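Actin-binding protein (Saccharomyces cerevisiae, PDB 1JO8) regulates Arp2/3 complex-mediated actin assembly on actin filaments and, through the SH3 domain described here, interacts with several protein partners. Local coordinates at residues W2-Y7 / V20-I25; D34-E39 / G47-N52; N15-V20 / G38-D43. One frame throughout, in Å; residues are numbered along the deposited sequence.

Interaction 1: residues W2-Y7 / V20-I25; sequences WATAEY and VENDKI
Val20 begins this contact by turning its carbonyl oxygen toward the first segment, where O lies 3.4 Å from Ala5 CB. It also opens the type II beta turn Val20-Asp23, the diverging turn of the SH3 fold. Within that turn, Val20 N donates to Asp23 OD2 from above the carboxylate plane, and the same oxygen has a salt-bridge partner in Lys42. Glu21 follows with CG anti to its backbone N (chi1 -169°), a rotation that lays the methylene against the Glu6 carbonyl, CG to O 3.3 Å. The straight bond from Asn22 N to Ala5 O, 2.9 Å, carries the pairing into the turn. Ala5 O is gripped a second time by a water that, in the conformer described, also donates to Asn22 OD1, while Thr4 CG2 rests on Asn22 CA. Asp23 O then receives Ala5 N at 2.8 Å, almost linearly. Lys24 faces Thr4 in a non-hydrogen-bonded antiparallel pair, and its extended side chain runs alongside the Trp2 indole, pointing the same way. Lys24 CE approaches Trp2 CZ3 to 3.6 Å, and NZ stands 4.5 Å from the centroid of the Trp2 six-membered ring in an off-centre cation-pi contact. Ile25 completes the ladder as the hydrogen-bonded partner of Ala3, each amide donating to the other's carbonyl, and its CD1 packs on Ala5 CB at 4.1 Å. Strands 3-5 and 24-29 are thus neighbours in the sheet; strand 54-56 flanks the other edge of 3-5, bringing Val54 against both Ala3 and Ile25.

Interaction 2: residues D34-E39 / G47-N52; sequences DWWLGE and GLFPSN
Trp35 and Pro50 face each other as a non-hydrogen-bonded pair of an antiparallel hairpin, and their rings cross obliquely. Pro50 CG sits over one face of the indole, 4.0 Å from the centroid of the Trp35 six-membered ring, in a CH-pi contact. Trp35 CG lies anti to its carbonyl carbon (chi1 -71°), which sends the indole across to the neighbouring strand, where CE3 also meets Leu48 CB at 4.1 Å. Trp36, on the opposite face of the sheet, uses its indole differently. One face receives Ser51 CB almost over the centre, 3.4 Å from the six-membered ring centroid, whereas Phe49 CZ comes near the ring plane at the edge and touches Trp36 CB at 3.7 Å. The Phe49 ring in turn presents its own edge to the backbone of the two glycines, with Gly38 N and Gly47 O lying in its plane. Between these two layers of side chains, five amide-carbonyl bonds tie the segments: two within Trp36-Phe49, two within Gly38-Gly47, and Ser51 N to Asp34 O at 2.9 Å. Leu37 and Leu48 pair outward, with Glu29 and with Asn15 and Leu17. The rings add mainly apolar and CH-pi contacts. As in SH3 domains generally, the surface made by Trp35 and Pro50 with adjoining Tyr9 probably receives proline-rich peptides, its flat indole and apolar prolyl ring being suited to such ligands.

Interaction 3: residues N15-V20 / G38-D43; sequences NELTFV and GELEKD
Leu40 meets Leu17, Thr18 and Phe19 where the end of the RT loop of this SH3 domain passes over strand 35-40, close to the distal loop. From its CB, directed at the opposite segment, the side chain turns CG to the side of its own backbone N (chi1 -63°), which sets CG 4.0 Å from Leu17 CD2. Beyond it the two methyls part. CD1 reaches the backbone, lying 3.3 Å from Thr18 O, a close approach of a methyl to a carbonyl oxygen. CD2 instead enters an apolar corner, with Leu17 CD1 at 3.9 Å and Phe19 CB at 4.0 Å. The two leucines slide past one another in opposite directions, whereas Phe19 crosses Leu40 at about a right angle. Leu17 also lays CD1 near Gly38 O, 3.8 Å away, so its methyls touch both the Gly38 carbonyl and the Leu40 side chain. On the inner side, Ile25 touches Leu40 and Phe49 touches Leu17, extending the hydrophobic core of the small barrel. At the exposed end the chemistry changes: Lys42 NZ, paired with Asp23, passes 4.2 Å from Val20 CG2.

Overall arrangement
All three interactions belong to one five-stranded antiparallel SH3 barrel, with centres 9 to 11 Å apart. Interaction 1 closes along the chain before interaction 2 opens, and the two lie on opposite sides of the domain's centre; strands 24-29 and 35-40, adjacent in the sheet, connect them, with Ile25 packing on Phe49. Interaction 3 alternates with interaction 1 in sequence, shares Val20 with it and is joined to it through Asp23 and Lys42. It shares Gly38 and Glu39 with interaction 2, while Leu48 probably bonds through its backbone to Asn15 and Leu17. Loop and sheet therefore share a single core, beside the probable ligand-binding surface of interaction 2.

Interaction 1: residues W2-Y7 / V20-I25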
ATOM      1  N   TRP A   2      -1.661   5.553  -8.147  1.00  5.45           N
ATOM      2  CA  TRP A   2      -2.351   4.681  -7.209  1.00  5.54           C
ATOM      3  C   TRP A   2      -2.269   3.232  -7.694  1.00  6.09           C
ATOM      4  O   TRP A   2      -1.925   2.953  -8.832  1.00  6.97           O
ATOM      5  CB  TRP A   2      -3.800   5.125  -7.000  1.00  6.37           C
ATOM      6  CG  TRP A   2      -4.676   5.153  -8.235  1.00  6.31           C
ATOM      7  CD1 TRP A   2      -4.884   6.216  -9.061  1.00  6.86           C
ATOM      8  CD2 TRP A   2      -5.493   4.099  -8.735  1.00  6.55           C
ATOM      9  NE1 TRP A   2      -5.772   5.876 -10.045  1.00  7.35           N
ATOM     10  CE2 TRP A   2      -6.175   4.589  -9.863  1.00  6.84           C
ATOM     11  CE3 TRP A   2      -5.754   2.796  -8.320  1.00  8.59           C
ATOM     12  CZ2 TRP A   2      -7.058   3.804 -10.608  1.00  9.24           C
ATOM     13  CZ3 TRP A   2      -6.636   2.036  -9.054  1.00  9.94           C
ATOM     14  CH2 TRP A   2      -7.272   2.544 -10.183  1.00  9.84           C
ATOM     15  N   ALA A   3      -2.587   2.319  -6.797  1.00  5.71           N
ATOM     16  CA  ALA A   3      -2.499   0.904  -7.062  1.00  5.63           C
ATOM     17  C   ALA A   3      -3.622   0.141  -6.389  1.00  5.99           C
ATOM     18  O   ALA A   3      -4.281   0.643  -5.476  1.00  5.88           O
ATOM     19  CB  ALA A   3      -1.155   0.382  -6.548  1.00  6.57           C
ATOM     20  N   THR A   4      -3.818  -1.088  -6.834  1.00  6.66           N
ATOM     21  CA  THR A   4      -4.806  -1.999  -6.270  1.00  7.41           C
ATOM     22  C   THR A   4      -4.064  -3.143  -5.591  1.00  6.54           C
ATOM     23  O   THR A   4      -3.136  -3.715  -6.160  1.00  7.81           O
ATOM     24  CB  THR A   4      -5.716  -2.568  -7.372  1.00  7.96           C
ATOM     25  OG1 THR A   4      -6.334  -1.475  -8.064  1.00 10.52           O
ATOM     26  CG2 THR A   4      -6.830  -3.399  -6.778  1.00  9.93           C
ATOM     27  N   ALA A   5      -4.432  -3.439  -4.355  1.00  6.35           N
ATOM     28  CA  ALA A   5      -3.821  -4.546  -3.643  1.00  6.50           C
ATOM     29  C   ALA A   5      -4.166  -5.861  -4.309  1.00  6.95           C
ATOM     30  O   ALA A   5      -5.330  -6.166  -4.596  1.00  7.64           O
ATOM     31  CB  ALA A   5      -4.323  -4.562  -2.207  1.00  6.35           C
ATOM     32  N   GLU A   6      -3.136  -6.660  -4.547  1.00  6.90           N
ATOM     33  CA  GLU A   6      -3.331  -7.988  -5.121  1.00  9.36           C
ATOM     34  C   GLU A   6      -3.525  -9.042  -4.042  1.00  8.63           C
ATOM     35  O   GLU A   6      -4.133 -10.082  -4.311  1.00  8.82           O
ATOM     36  CB  GLU A   6      -2.105  -8.360  -5.933  1.00 11.24           C
ATOM     37  CG  GLU A   6      -1.934  -7.559  -7.208  0.50 13.59           C
ATOM     38  CD  GLU A   6      -2.771  -8.107  -8.349  0.60 15.91           C
ATOM     39  OE1 GLU A   6      -3.121  -9.315  -8.314  0.50 17.78           O
ATOM     40  OE2 GLU A   6      -3.057  -7.343  -9.294  0.60 18.77           O
ATOM     41  N   TYR A   7      -3.011  -8.785  -2.839  1.00  7.65           N
ATOM     42  CA  TYR A   7      -3.070  -9.733  -1.730  1.00  8.15           C
ATOM     43  C   TYR A   7      -3.282  -8.921  -0.474  1.00  8.74           C
ATOM     44  O   TYR A   7      -2.874  -7.761  -0.419  1.00  8.04           O
ATOM     45  CB  TYR A   7      -1.760 -10.537  -1.606  1.00  8.97           C
ATOM     46  CG  TYR A   7      -1.382 -11.259  -2.873  1.00  9.43           C
ATOM     47  CD1 TYR A   7      -2.103 -12.369  -3.258  1.00  9.87           C
ATOM     48  CD2 TYR A   7      -0.375 -10.802  -3.717  1.00 12.42           C
ATOM     49  CE1 TYR A   7      -1.818 -13.064  -4.420  1.00 12.42           C
ATOM     50  CE2 TYR A   7      -0.089 -11.485  -4.912  1.00 13.14           C
ATOM     51  CZ  TYR A   7      -0.835 -12.607  -5.242  1.00 12.64           C
ATOM     52  OH  TYR A   7      -0.568 -13.323  -6.403  1.00 17.13           O
ATOM     53  N   VAL A  20      -6.500  -5.123   2.495  1.00  7.20           N
ATOM     54  CA  VAL A  20      -6.947  -6.389   1.935  1.00  8.72           C
ATOM     55  C   VAL A  20      -6.957  -6.306   0.421  1.00  8.63           C
ATOM     56  O   VAL A  20      -6.965  -5.220  -0.152  1.00  8.07           O
ATOM     57  CB  VAL A  20      -8.341  -6.808   2.463  1.00 10.02           C
ATOM     58  CG1 VAL A  20      -8.252  -7.141   3.947  1.00 11.51           C
ATOM     59  CG2 VAL A  20      -9.370  -5.734   2.201  1.00 11.83           C
ATOM     60  N   GLU A  21      -6.956  -7.465  -0.223  1.00  8.47           N
ATOM     61  CA  GLU A  21      -7.032  -7.579  -1.657  1.00  9.78           C
ATOM     62  C   GLU A  21      -8.138  -6.657  -2.161  1.00  9.17           C
ATOM     63  O   GLU A  21      -9.237  -6.603  -1.600  1.00  9.31           O
ATOM     64  CB  GLU A  21      -7.361  -9.035  -2.041  1.00 11.37           C
ATOM     65  CG  GLU A  21      -7.195  -9.298  -3.545  0.60 12.38           C
ATOM     66  CD  GLU A  21      -7.638 -10.677  -4.004  0.60 17.13           C
ATOM     67  OE1 GLU A  21      -7.952 -11.507  -3.136  0.50 20.63           O
ATOM     68  OE2 GLU A  21      -7.665 -10.929  -5.231  0.65 19.20           O
ATOM     69  N   ASN A  22      -7.844  -5.956  -3.244  1.00  7.82           N
ATOM     70  CA  ASN A  22      -8.740  -5.017  -3.897  1.00  8.86           C
ATOM     71  C   ASN A  22      -8.848  -3.645  -3.287  1.00  8.53           C
ATOM     72  O   ASN A  22      -9.385  -2.758  -3.922  1.00  9.40           O
ATOM     73  CB  ASN A  22     -10.094  -5.611  -4.192  1.00 10.20           C
ATOM     74  CG  ASN A  22      -9.998  -6.712  -5.202  0.50 13.00           C
ATOM     75  OD1 ASN A  22      -9.198  -6.639  -6.151  0.60 14.46           O
ATOM     76  ND2 ASN A  22     -10.762  -7.774  -4.983  0.55 15.52           N
ATOM     77  N   ASP A  23      -8.274  -3.430  -2.118  1.00  7.40           N
ATOM     78  CA  ASP A  23      -8.191  -2.069  -1.604  1.00  6.99           C
ATOM     79  C   ASP A  23      -7.254  -1.260  -2.488  1.00  6.66           C
ATOM     80  O   ASP A  23      -6.286  -1.786  -3.020  1.00  7.11           O
ATOM     81  CB  ASP A  23      -7.621  -2.044  -0.184  1.00  7.04           C
ATOM     82  CG  ASP A  23      -8.566  -2.507   0.866  1.00  8.87           C
ATOM     83  OD1 ASP A  23      -9.787  -2.647   0.596  1.00  9.66           O
ATOM     84  OD2 ASP A  23      -8.098  -2.718   2.023  1.00  8.52           O
ATOM     85  N   LYS A  24      -7.527   0.023  -2.629  1.00  5.82           N
ATOM     86  CA  LYS A  24      -6.672   0.928  -3.368  1.00  5.68           C
ATOM     87  C   LYS A  24      -5.719   1.687  -2.444  1.00  5.45           C
ATOM     88  O   LYS A  24      -6.082   2.057  -1.328  1.00  5.89           O
ATOM     89  CB  LYS A  24      -7.513   1.914  -4.165  1.00  5.88           C
ATOM     90  CG  LYS A  24      -8.261   1.256  -5.302  1.00  7.46           C
ATOM     91  CD  LYS A  24      -9.067   2.319  -6.063  1.00  9.20           C
ATOM     92  CE  LYS A  24      -9.798   1.735  -7.270  1.00 11.11           C
ATOM     93  NZ  LYS A  24     -10.616   2.789  -7.977  1.00 14.07           N
ATOM     94  N   ILE A  25      -4.485   1.840  -2.894  1.00  5.29           N
ATOM     95  CA  ILE A  25      -3.452   2.569  -2.172  1.00  6.23           C
ATOM     96  C   ILE A  25      -3.108   3.727  -3.101  1.00  6.21           C
ATOM     97  O   ILE A  25      -2.764   3.516  -4.263  1.00  7.02           O
ATOM     98  CB  ILE A  25      -2.218   1.700  -1.921  1.00  6.59           C
ATOM     99  CG1 ILE A  25      -2.533   0.551  -0.988  1.00  8.31           C
ATOM    100  CG2 ILE A  25      -1.141   2.571  -1.275  1.00  7.77           C
ATOM    101  CD1 ILE A  25      -3.109  -0.725  -1.598  0.65  8.46           C
TER
HETATM  102  O   HOH W   1      -6.777  -7.248  -6.857  1.00 27.86           O
HETATM  103  O   HOH W   2      -4.864 -11.252  -6.473  1.00 33.37           O

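Interaction 2: residues D34-E39 / G47-N52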
ATOM      1  N   ASP A  34      11.828  -2.026  -2.553  1.00 10.91           N
ATOM      2  CA  ASP A  34      10.963  -3.093  -2.050  1.00 11.19           C
ATOM      3  C   ASP A  34       9.824  -2.630  -1.158  1.00  9.76           C
ATOM      4  O   ASP A  34       8.889  -3.392  -0.883  1.00 10.12           O
ATOM      5  CB  ASP A  34      11.824  -4.113  -1.287  1.00 12.76           C
ATOM      6  CG  ASP A  34      12.901  -4.690  -2.160  1.00 15.87           C
ATOM      7  OD1 ASP A  34      12.536  -5.163  -3.253  1.00 15.30           O
ATOM      8  OD2 ASP A  34      14.122  -4.666  -1.877  1.00 20.03           O
ATOM      9  N   TRP A  35       9.931  -1.408  -0.670  1.00  8.22           N
ATOM     10  CA  TRP A  35       8.946  -0.847   0.227  1.00  7.23           C
ATOM     11  C   TRP A  35       8.559   0.516  -0.308  1.00  6.08           C
ATOM     12  O   TRP A  35       9.439   1.333  -0.598  1.00  6.76           O
ATOM     13  CB  TRP A  35       9.536  -0.695   1.622  1.00  8.14           C
ATOM     14  CG  TRP A  35       9.750  -1.996   2.312  1.00  9.57           C
ATOM     15  CD1 TRP A  35      10.844  -2.801   2.234  1.00 11.05           C
ATOM     16  CD2 TRP A  35       8.808  -2.669   3.141  1.00 10.08           C
ATOM     17  NE1 TRP A  35      10.645  -3.932   2.990  1.00 11.63           N
ATOM     18  CE2 TRP A  35       9.405  -3.871   3.572  1.00 10.12           C
ATOM     19  CE3 TRP A  35       7.543  -2.352   3.617  1.00  9.40           C
ATOM     20  CZ2 TRP A  35       8.750  -4.768   4.429  1.00 11.25           C
ATOM     21  CZ3 TRP A  35       6.916  -3.232   4.476  1.00 10.40           C
ATOM     22  CH2 TRP A  35       7.517  -4.415   4.873  1.00 10.87           C
ATOM     23  N   TRP A  36       7.256   0.753  -0.431  1.00  5.77           N
ATOM     24  CA  TRP A  36       6.729   2.008  -0.896  1.00  5.47           C
ATOM     25  C   TRP A  36       5.901   2.613   0.215  1.00  5.53           C
ATOM     26  O   TRP A  36       5.476   1.931   1.136  1.00  5.80           O
ATOM     27  CB  TRP A  36       5.880   1.852  -2.146  1.00  6.34           C
ATOM     28  CG  TRP A  36       6.636   1.321  -3.339  1.00  6.33           C
ATOM     29  CD1 TRP A  36       7.986   1.327  -3.513  1.00  7.25           C
ATOM     30  CD2 TRP A  36       6.085   0.727  -4.522  1.00  7.27           C
ATOM     31  NE1 TRP A  36       8.312   0.782  -4.733  1.00  7.40           N
ATOM     32  CE2 TRP A  36       7.167   0.399  -5.370  1.00  8.12           C
ATOM     33  CE3 TRP A  36       4.800   0.429  -4.946  1.00  8.93           C
ATOM     34  CZ2 TRP A  36       6.992  -0.190  -6.608  1.00  9.92           C
ATOM     35  CZ3 TRP A  36       4.637  -0.150  -6.203  1.00  9.93           C
ATOM     36  CH2 TRP A  36       5.726  -0.459  -7.001  1.00 10.03           C
ATOM     37  N   LEU A  37       5.694   3.912   0.121  1.00  5.02           N
ATOM     38  CA  LEU A  37       4.834   4.633   1.024  1.00  5.22           C
ATOM     39  C   LEU A  37       3.529   4.967   0.287  1.00  5.56           C
ATOM     40  O   LEU A  37       3.576   5.368  -0.878  1.00  6.54           O
ATOM     41  CB  LEU A  37       5.502   5.919   1.419  1.00  6.36           C
ATOM     42  CG  LEU A  37       4.892   6.907   2.383  0.55  6.26           C
ATOM     43  CD1 LEU A  37       4.430   6.351   3.689  0.55  6.65           C
ATOM     44  CD2 LEU A  37       5.768   8.139   2.530  0.55  6.98           C
ATOM     45  N   GLY A  38       2.398   4.840   0.953  1.00  5.03           N
ATOM     46  CA  GLY A  38       1.155   5.228   0.332  1.00  5.89           C
ATOM     47  C   GLY A  38       0.076   5.494   1.355  1.00  5.33           C
ATOM     48  O   GLY A  38       0.305   5.383   2.562  1.00  5.70           O
ATOM     49  N   GLU A  39      -1.096   5.823   0.844  1.00  5.92           N
ATOM     50  CA  GLU A  39      -2.251   6.177   1.642  1.00  5.49           C
ATOM     51  C   GLU A  39      -3.423   5.292   1.247  1.00  4.99           C
ATOM     52  O   GLU A  39      -3.704   5.112   0.067  1.00  6.30           O
ATOM     53  CB  GLU A  39      -2.597   7.634   1.388  1.00  6.07           C
ATOM     54  CG  GLU A  39      -3.902   8.087   2.014  1.00  7.22           C
ATOM     55  CD  GLU A  39      -4.311   9.506   1.648  1.00  9.03           C
ATOM     56  OE1 GLU A  39      -3.438  10.255   1.154  1.00 11.05           O
ATOM     57  OE2 GLU A  39      -5.487   9.874   1.917  1.00 10.03           O
ATOM     58  N   GLY A  47       1.371   4.784   5.326  1.00  5.80           N
ATOM     59  CA  GLY A  47       2.442   3.952   5.827  1.00  6.52           C
ATOM     60  C   GLY A  47       3.151   3.194   4.736  1.00  6.03           C
ATOM     61  O   GLY A  47       2.830   3.315   3.548  1.00  6.30           O
ATOM     62  N   LEU A  48       4.107   2.387   5.160  1.00  5.80           N
ATOM     63  CA  LEU A  48       4.906   1.579   4.277  1.00  6.55           C
ATOM     64  C   LEU A  48       4.240   0.252   3.976  1.00  6.66           C
ATOM     65  O   LEU A  48       3.487  -0.296   4.800  1.00  7.31           O
ATOM     66  CB  LEU A  48       6.253   1.295   4.937  1.00  7.28           C
ATOM     67  CG  LEU A  48       7.201   2.471   5.086  1.00  8.48           C
ATOM     68  CD1 LEU A  48       8.326   2.087   6.004  1.00 12.44           C
ATOM     69  CD2 LEU A  48       7.738   2.887   3.721  1.00 11.12           C
ATOM     70  N   PHE A  49       4.554  -0.299   2.811  1.00  6.38           N
ATOM     71  CA  PHE A  49       4.031  -1.593   2.440  1.00  6.72           C
ATOM     72  C   PHE A  49       4.969  -2.201   1.421  1.00  7.43           C
ATOM     73  O   PHE A  49       5.672  -1.459   0.712  1.00  6.71           O
ATOM     74  CB  PHE A  49       2.608  -1.489   1.885  1.00  7.78           C
ATOM     75  CG  PHE A  49       2.499  -0.680   0.629  1.00  7.66           C
ATOM     76  CD1 PHE A  49       2.423   0.702   0.651  1.00  7.79           C
ATOM     77  CD2 PHE A  49       2.540  -1.298  -0.600  1.00  7.61           C
ATOM     78  CE1 PHE A  49       2.360   1.423  -0.527  1.00  7.15           C
ATOM     79  CE2 PHE A  49       2.479  -0.574  -1.761  1.00  8.02           C
ATOM     80  CZ  PHE A  49       2.391   0.782  -1.736  1.00  8.19           C
ATOM     81  N   PRO A  50       5.017  -3.532   1.338  1.00  7.71           N
ATOM     82  CA  PRO A  50       5.916  -4.173   0.378  1.00  8.12           C
ATOM     83  C   PRO A  50       5.334  -4.025  -1.009  1.00  8.70           C
ATOM     84  O   PRO A  50       4.165  -4.283  -1.268  1.00  8.35           O
ATOM     85  CB  PRO A  50       5.947  -5.641   0.846  1.00  9.53           C
ATOM     86  CG  PRO A  50       5.291  -5.662   2.173  1.00 10.13           C
ATOM     87  CD  PRO A  50       4.302  -4.530   2.157  1.00  8.96           C
ATOM     88  N   SER A  51       6.164  -3.563  -1.937  1.00  8.66           N
ATOM     89  CA  SER A  51       5.681  -3.211  -3.264  1.00  8.95           C
ATOM     90  C   SER A  51       5.041  -4.365  -4.025  1.00  8.50           C
ATOM     91  O   SER A  51       4.129  -4.151  -4.831  1.00  8.47           O
ATOM     92  CB  SER A  51       6.828  -2.628  -4.070  1.00  9.51           C
ATOM     93  OG  SER A  51       7.779  -3.626  -4.327  1.00 12.44           O
ATOM     94  N   ASN A  52       5.477  -5.597  -3.781  1.00  8.47           N
ATOM     95  CA  ASN A  52       4.928  -6.717  -4.522  1.00  9.25           C
ATOM     96  C   ASN A  52       3.480  -7.066  -4.124  1.00  9.34           C
ATOM     97  O   ASN A  52       2.848  -7.911  -4.740  1.00 10.23           O
ATOM     98  CB  ASN A  52       5.867  -7.959  -4.425  1.00  9.63           C
ATOM     99  CG  ASN A  52       7.334  -7.671  -4.956  0.60 10.51           C
ATOM    100  OD1 ASN A  52       7.673  -8.061  -6.052  0.60 12.92           O
ATOM    101  ND2 ASN A  52       8.167  -6.981  -4.162  0.75 10.04           N
TER
HETATM  102  O   HOH W   3      10.506  -5.295  -5.004  1.00 25.85           O

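Interaction 3: residues N15-V20 / G38-D43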
ATOM      1  N   ASN A  15       4.722   1.649  11.520  1.00  8.79           N
ATOM      2  CA  ASN A  15       4.855   2.497  10.331  1.00  8.82           C
ATOM      3  C   ASN A  15       4.309   1.873   9.045  1.00  8.51           C
ATOM      4  O   ASN A  15       4.471   2.456   7.976  1.00  8.46           O
ATOM      5  CB  ASN A  15       6.319   2.946  10.141  1.00 10.19           C
ATOM      6  CG  ASN A  15       7.250   1.804   9.833  1.00 11.89           C
ATOM      7  OD1 ASN A  15       6.851   0.684   9.665  1.00 12.59           O
ATOM      8  ND2 ASN A  15       8.550   2.111   9.747  1.00 17.29           N
ATOM      9  N   GLU A  16       3.623   0.733   9.150  1.00  7.57           N
ATOM     10  CA  GLU A  16       3.128   0.010   7.983  1.00  7.24           C
ATOM     11  C   GLU A  16       1.630   0.142   7.813  1.00  6.99           C
ATOM     12  O   GLU A  16       0.892   0.379   8.774  1.00  8.38           O
ATOM     13  CB  GLU A  16       3.466  -1.475   8.118  1.00  7.24           C
ATOM     14  CG  GLU A  16       4.956  -1.718   8.031  1.00  7.98           C
ATOM     15  CD  GLU A  16       5.367  -3.140   8.287  1.00  8.64           C
ATOM     16  OE1 GLU A  16       4.483  -4.017   8.316  1.00  8.85           O
ATOM     17  OE2 GLU A  16       6.584  -3.381   8.447  1.00  9.78           O
ATOM     18  N   LEU A  17       1.172   0.005   6.565  1.00  6.57           N
ATOM     19  CA  LEU A  17      -0.255  -0.115   6.267  1.00  6.27           C
ATOM     20  C   LEU A  17      -0.725  -1.538   6.511  1.00  6.08           C
ATOM     21  O   LEU A  17       0.060  -2.489   6.529  1.00  6.93           O
ATOM     22  CB  LEU A  17      -0.515   0.180   4.794  1.00  7.48           C
ATOM     23  CG  LEU A  17      -0.259   1.593   4.291  1.00  8.46           C
ATOM     24  CD1 LEU A  17      -0.462   1.705   2.786  1.00  9.37           C
ATOM     25  CD2 LEU A  17      -1.193   2.519   4.994  1.00  8.23           C
ATOM     26  N   THR A  18      -2.025  -1.665   6.673  1.00  6.28           N
ATOM     27  CA  THR A  18      -2.745  -2.927   6.686  1.00  6.87           C
ATOM     28  C   THR A  18      -3.852  -2.786   5.647  1.00  6.91           C
ATOM     29  O   THR A  18      -4.554  -1.790   5.649  1.00  8.01           O
ATOM     30  CB  THR A  18      -3.364  -3.191   8.068  1.00  7.69           C
ATOM     31  OG1 THR A  18      -2.315  -3.428   9.001  1.00  7.97           O
ATOM     32  CG2 THR A  18      -4.262  -4.434   8.080  1.00  8.13           C
ATOM     33  N   PHE A  19      -4.016  -3.752   4.759  1.00  6.26           N
ATOM     34  CA  PHE A  19      -5.038  -3.662   3.739  1.00  6.35           C
ATOM     35  C   PHE A  19      -5.421  -5.038   3.271  1.00  7.12           C
ATOM     36  O   PHE A  19      -4.742  -5.999   3.598  1.00  7.24           O
ATOM     37  CB  PHE A  19      -4.601  -2.758   2.584  1.00  6.41           C
ATOM     38  CG  PHE A  19      -3.283  -3.124   1.947  1.00  6.15           C
ATOM     39  CD1 PHE A  19      -3.163  -4.187   1.062  1.00  6.72           C
ATOM     40  CD2 PHE A  19      -2.168  -2.342   2.182  1.00  7.45           C
ATOM     41  CE1 PHE A  19      -1.959  -4.465   0.448  1.00  6.74           C
ATOM     42  CE2 PHE A  19      -0.963  -2.618   1.565  1.00  8.93           C
ATOM     43  CZ  PHE A  19      -0.860  -3.684   0.710  1.00  7.66           C
ATOM     44  N   VAL A  20      -6.500  -5.123   2.495  1.00  7.20           N
ATOM     45  CA  VAL A  20      -6.947  -6.389   1.935  1.00  8.72           C
ATOM     46  C   VAL A  20      -6.957  -6.306   0.421  1.00  8.63           C
ATOM     47  O   VAL A  20      -6.965  -5.220  -0.152  1.00  8.07           O
ATOM     48  CB  VAL A  20      -8.341  -6.808   2.463  1.00 10.02           C
ATOM     49  CG1 VAL A  20      -8.252  -7.141   3.947  1.00 11.51           C
ATOM     50  CG2 VAL A  20      -9.370  -5.734   2.201  1.00 11.83           C
ATOM     51  N   GLY A  38       2.398   4.840   0.953  1.00  5.03           N
ATOM     52  CA  GLY A  38       1.155   5.228   0.332  1.00  5.89           C
ATOM     53  C   GLY A  38       0.076   5.494   1.355  1.00  5.33           C
ATOM     54  O   GLY A  38       0.305   5.383   2.562  1.00  5.70           O
ATOM     55  N   GLU A  39      -1.096   5.823   0.844  1.00  5.92           N
ATOM     56  CA  GLU A  39      -2.251   6.177   1.642  1.00  5.49           C
ATOM     57  C   GLU A  39      -3.423   5.292   1.247  1.00  4.99           C
ATOM     58  O   GLU A  39      -3.704   5.112   0.067  1.00  6.30           O
ATOM     59  CB  GLU A  39      -2.597   7.634   1.388  1.00  6.07           C
ATOM     60  CG  GLU A  39      -3.902   8.087   2.014  1.00  7.22           C
ATOM     61  CD  GLU A  39      -4.311   9.506   1.648  1.00  9.03           C
ATOM     62  OE1 GLU A  39      -3.438  10.255   1.154  1.00 11.05           O
ATOM     63  OE2 GLU A  39      -5.487   9.874   1.917  1.00 10.03           O
ATOM     64  N   LEU A  40      -4.139   4.728   2.200  1.00  5.51           N
ATOM     65  CA  LEU A  40      -5.309   3.959   1.806  1.00  5.91           C
ATOM     66  C   LEU A  40      -6.436   4.842   1.316  1.00  6.06           C
ATOM     67  O   LEU A  40      -6.837   5.790   1.997  1.00  5.70           O
ATOM     68  CB  LEU A  40      -5.839   3.104   2.936  1.00  7.52           C
ATOM     69  CG  LEU A  40      -4.910   2.025   3.469  1.00  9.49           C
ATOM     70  CD1 LEU A  40      -5.639   1.140   4.483  1.00 11.52           C
ATOM     71  CD2 LEU A  40      -4.299   1.204   2.387  1.00 12.86           C
ATOM     72  N   GLU A  41      -7.013   4.486   0.177  1.00  5.61           N
ATOM     73  CA  GLU A  41      -8.199   5.175  -0.279  1.00  6.22           C
ATOM     74  C   GLU A  41      -9.311   5.085   0.771  1.00  5.62           C
ATOM     75  O   GLU A  41     -10.086   6.033   0.971  1.00  6.64           O
ATOM     76  CB  GLU A  41      -8.694   4.517  -1.580  1.00  6.53           C
ATOM     77  CG  GLU A  41      -9.989   5.112  -2.095  1.00  7.80           C
ATOM     78  CD  GLU A  41     -10.796   4.225  -3.060  0.50  9.36           C
ATOM     79  OE1 GLU A  41     -10.605   2.993  -3.104  0.55  9.57           O
ATOM     80  OE2 GLU A  41     -11.610   4.795  -3.826  0.50 11.77           O
ATOM     81  N   LYS A  42      -9.439   3.942   1.425  1.00  5.59           N
ATOM     82  CA  LYS A  42     -10.640   3.750   2.238  1.00  5.98           C
ATOM     83  C   LYS A  42     -10.680   4.510   3.539  1.00  5.56           C
ATOM     84  O   LYS A  42     -11.764   4.729   4.089  1.00  5.73           O
ATOM     85  CB  LYS A  42     -10.904   2.264   2.475  1.00  7.35           C
ATOM     86  CG  LYS A  42      -9.941   1.614   3.421  1.00  9.03           C
ATOM     87  CD  LYS A  42     -10.106   0.083   3.389  1.00 10.20           C
ATOM     88  CE  LYS A  42      -9.241  -0.615   4.392  1.00 12.04           C
ATOM     89  NZ  LYS A  42      -9.475  -2.077   4.314  1.00 11.51           N
ATOM     90  N   ASP A  43      -9.532   4.922   4.076  1.00  6.04           N
ATOM     91  CA  ASP A  43      -9.519   5.554   5.388  1.00  7.14           C
ATOM     92  C   ASP A  43      -8.491   6.646   5.596  1.00  7.35           C
ATOM     93  O   ASP A  43      -8.422   7.186   6.686  1.00  7.90           O
ATOM     94  CB  ASP A  43      -9.410   4.496   6.503  1.00  8.31           C
ATOM     95  CG  ASP A  43      -8.111   3.734   6.524  1.00  9.40           C
ATOM     96  OD1 ASP A  43      -7.122   4.124   5.846  1.00  8.28           O
ATOM     97  OD2 ASP A  43      -8.008   2.698   7.228  1.00 12.14           O
TER